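Local atomic coordinates of hypothetical protein PP5205 (PDB entry 2G2X), a protein that is of unknown function but folds as an EVE domain, related to the ASCH and PUA domains, and may by that kinship bind a modified nucleic acid. Residues Y3-K7 with F37-M41. Sequence-based numbering, arbitrary orientation.
Sequences YWLMK and FLRAM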
ATOM      1  N   TYR A   3       2.897   3.341  10.935  1.00 13.42           N
ATOM      2  CA  TYR A   3       2.543   4.031   9.686  1.00 12.04           C
ATOM      3  C   TYR A   3       3.234   3.390   8.493  1.00 11.18           C
ATOM      4  O   TYR A   3       4.372   2.916   8.590  1.00  9.97           O
ATOM      5  CB  TYR A   3       2.932   5.509   9.731  1.00 14.12           C
ATOM      6  CG  TYR A   3       2.294   6.284  10.853  1.00 18.98           C
ATOM      7  CD1 TYR A   3       0.909   6.453  10.919  1.00 20.02           C
ATOM      8  CD2 TYR A   3       3.074   6.832  11.867  1.00 18.92           C
ATOM      9  CE1 TYR A   3       0.318   7.152  11.977  1.00 20.87           C
ATOM     10  CE2 TYR A   3       2.499   7.527  12.920  1.00 21.98           C
ATOM     11  CZ  TYR A   3       1.124   7.684  12.975  1.00 21.54           C
ATOM     12  OH  TYR A   3       0.575   8.351  14.044  1.00 19.39           O
ATOM     13  N   TRP A   4       2.540   3.384   7.361  1.00  9.02           N
ATOM     14  CA  TRP A   4       3.073   2.796   6.149  1.00  7.03           C
ATOM     15  C   TRP A   4       2.556   3.498   4.909  1.00  7.49           C
ATOM     16  O   TRP A   4       1.807   4.472   4.977  1.00  7.00           O
ATOM     17  CB  TRP A   4       2.675   1.324   6.050  1.00  9.21           C
ATOM     18  CG  TRP A   4       2.774   0.576   7.330  1.00  9.75           C
ATOM     19  CD1 TRP A   4       1.864   0.564   8.342  1.00  9.27           C
ATOM     20  CD2 TRP A   4       3.854  -0.264   7.746  1.00  9.64           C
ATOM     21  NE1 TRP A   4       2.306  -0.234   9.368  1.00  9.79           N
ATOM     22  CE2 TRP A   4       3.527  -0.756   9.032  1.00 10.01           C
ATOM     23  CE3 TRP A   4       5.068  -0.652   7.159  1.00  6.31           C
ATOM     24  CZ2 TRP A   4       4.373  -1.622   9.745  1.00  6.71           C
ATOM     25  CZ3 TRP A   4       5.909  -1.513   7.866  1.00  6.97           C
ATOM     26  CH2 TRP A   4       5.554  -1.987   9.148  1.00  4.77           C
ATOM     27  N   LEU A   5       2.967   2.976   3.766  1.00  7.81           N
ATOM     28  CA  LEU A   5       2.533   3.490   2.487  1.00  7.37           C
ATOM     29  C   LEU A   5       2.480   2.274   1.586  1.00  7.38           C
ATOM     30  O   LEU A   5       3.397   1.454   1.596  1.00  5.37           O
ATOM     31  CB  LEU A   5       3.524   4.522   1.941  1.00  4.16           C
ATOM     32  CG  LEU A   5       3.130   5.111   0.577  1.00  5.52           C
ATOM     33  CD1 LEU A   5       3.781   6.475   0.371  1.00  2.34           C
ATOM     34  CD2 LEU A   5       3.526   4.137  -0.531  1.00  4.84           C
HETATM   35  N   MSE A   6       1.396   2.146   0.828  1.00  8.31           N
HETATM   36  CA  MSE A   6       1.250   1.024  -0.091  1.00  9.66           C
HETATM   37  C   MSE A   6       0.727   1.533  -1.414  1.00  8.85           C
HETATM   38  O   MSE A   6      -0.203   2.337  -1.452  1.00  9.52           O
HETATM   39  CB  MSE A   6       0.287  -0.029   0.466  1.00  9.01           C
HETATM   40  CG  MSE A   6       0.728  -0.616   1.794  1.00 10.86           C
HETATM   41 SE   MSE A   6      -0.122  -2.311   2.204  1.00 12.74          SE
HETATM   42  CE  MSE A   6      -1.917  -1.693   2.628  1.00  6.90           C
ATOM     43  N   LYS A   7       1.331   1.055  -2.493  1.00 10.01           N
ATOM     44  CA  LYS A   7       0.944   1.450  -3.833  1.00 10.55           C
ATOM     45  C   LYS A   7      -0.170   0.560  -4.366  1.00 11.60           C
ATOM     46  O   LYS A   7      -0.242  -0.629  -4.056  1.00 11.36           O
ATOM     47  CB  LYS A   7       2.133   1.341  -4.784  1.00 11.88           C
ATOM     48  CG  LYS A   7       3.386   2.067  -4.353  1.00 14.70           C
ATOM     49  CD  LYS A   7       4.422   1.998  -5.471  1.00 18.25           C
ATOM     50  CE  LYS A   7       5.686   2.758  -5.115  1.00 21.46           C
ATOM     51  NZ  LYS A   7       6.644   2.800  -6.258  1.00 24.39           N
ATOM     52  N   PHE A  37       7.132  -6.413   5.082  1.00  3.88           N
ATOM     53  CA  PHE A  37       6.569  -5.245   5.737  1.00  5.40           C
ATOM     54  C   PHE A  37       5.099  -5.498   6.068  1.00  6.38           C
ATOM     55  O   PHE A  37       4.617  -5.059   7.111  1.00  8.13           O
ATOM     56  CB  PHE A  37       6.721  -3.997   4.870  1.00  3.56           C
ATOM     57  CG  PHE A  37       8.123  -3.439   4.853  1.00  5.44           C
ATOM     58  CD1 PHE A  37       8.865  -3.343   6.035  1.00  3.53           C
ATOM     59  CD2 PHE A  37       8.692  -2.978   3.659  1.00  4.24           C
ATOM     60  CE1 PHE A  37      10.163  -2.793   6.036  1.00  3.33           C
ATOM     61  CE2 PHE A  37       9.981  -2.428   3.642  1.00  5.33           C
ATOM     62  CZ  PHE A  37      10.720  -2.334   4.835  1.00  4.77           C
ATOM     63  N   LEU A  38       4.389  -6.208   5.192  1.00  5.99           N
ATOM     64  CA  LEU A  38       2.986  -6.526   5.453  1.00  6.16           C
ATOM     65  C   LEU A  38       2.892  -7.312   6.747  1.00  5.30           C
ATOM     66  O   LEU A  38       1.992  -7.090   7.549  1.00  7.54           O
ATOM     67  CB  LEU A  38       2.371  -7.393   4.346  1.00  6.84           C
ATOM     68  CG  LEU A  38       2.000  -6.824   2.978  1.00  8.24           C
ATOM     69  CD1 LEU A  38       1.238  -7.890   2.185  1.00  7.40           C
ATOM     70  CD2 LEU A  38       1.141  -5.586   3.143  1.00 11.15           C
ATOM     71  N   ARG A  39       3.822  -8.239   6.941  1.00  4.58           N
ATOM     72  CA  ARG A  39       3.825  -9.073   8.137  1.00  5.73           C
ATOM     73  C   ARG A  39       4.195  -8.322   9.407  1.00  6.33           C
ATOM     74  O   ARG A  39       4.086  -8.856  10.507  1.00  7.50           O
ATOM     75  CB  ARG A  39       4.765 -10.264   7.927  1.00  6.48           C
ATOM     76  CG  ARG A  39       4.257 -11.216   6.847  1.00  4.90           C
ATOM     77  CD  ARG A  39       5.255 -12.314   6.519  1.00  6.54           C
ATOM     78  NE  ARG A  39       4.634 -13.344   5.692  1.00  8.45           N
ATOM     79  CZ  ARG A  39       5.212 -14.491   5.359  1.00  8.16           C
ATOM     80  NH1 ARG A  39       6.442 -14.766   5.777  1.00  7.53           N
ATOM     81  NH2 ARG A  39       4.544 -15.376   4.632  1.00  6.11           N
ATOM     82  N   ALA A  40       4.631  -7.081   9.255  1.00  7.25           N
ATOM     83  CA  ALA A  40       5.004  -6.271  10.405  1.00  8.03           C
ATOM     84  C   ALA A  40       3.848  -5.368  10.808  1.00  8.28           C
ATOM     85  O   ALA A  40       3.863  -4.771  11.881  1.00 10.45           O
ATOM     86  CB  ALA A  40       6.233  -5.429  10.078  1.00  7.79           C
HETATM   87  N   MSE A  41       2.841  -5.275   9.946  1.00  8.99           N
HETATM   88  CA  MSE A  41       1.689  -4.426  10.219  1.00  8.13           C
HETATM   89  C   MSE A  41       0.809  -4.943  11.334  1.00  7.46           C
HETATM   90  O   MSE A  41       0.743  -6.143  11.587  1.00  7.66           O
HETATM   91  CB  MSE A  41       0.854  -4.242   8.948  1.00  8.62           C
HETATM   92  CG  MSE A  41       1.561  -3.423   7.875  1.00  9.88           C
HETATM   93 SE   MSE A  41       0.610  -3.354   6.194  1.00 12.87          SE
HETATM   94  CE  MSE A  41       1.786  -2.193   5.209  1.00 14.45           C
TER
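M41 lies along one face of the W4 indole as a Met-aromatic contact. Its CG makes a CH-pi approach to the five-membered ring, 3.7 Å from the centroid and 19° off the ring normal, while the selenium of this selenomethionine stands farther above the same ring. Beyond CG the M41 chain is extended (chi3 178°), which carries CE along the indole to 3.6 Å from W4 CG. The F37 carbonyl oxygen, which accepts a backbone hydrogen bond from A40 N, also lies over a face of the indole.

Two apolar contacts meet the six-membered end of the indole: A40 CB is 3.6 Å from W4 CH2, and F37 CD1 lies 3.9 Å from W4 CZ3. The whole joins strand 3-8, held between strands 46-51 and 134-136 in the mixed sheet of this EVE domain, to the C-terminal part of helix 32-38 and the type I turn from L38 to M41. Two residues along the strand, the M6 chain bends at chi3 (-73°), and its selenium meets M41 CE at 3.6 Å and L38 CD2, also at 3.6 Å.

The one polar atom of the indole, W4 NE1, is hydrogen-bonded to D45 OD2. Replacing W4 by an alanine is likely to open a gap beside M41, F37 and A40 and to leave D45 without this N-H donor. M41 also touches V134 of strand 134-136 and I65 of strand 58-71.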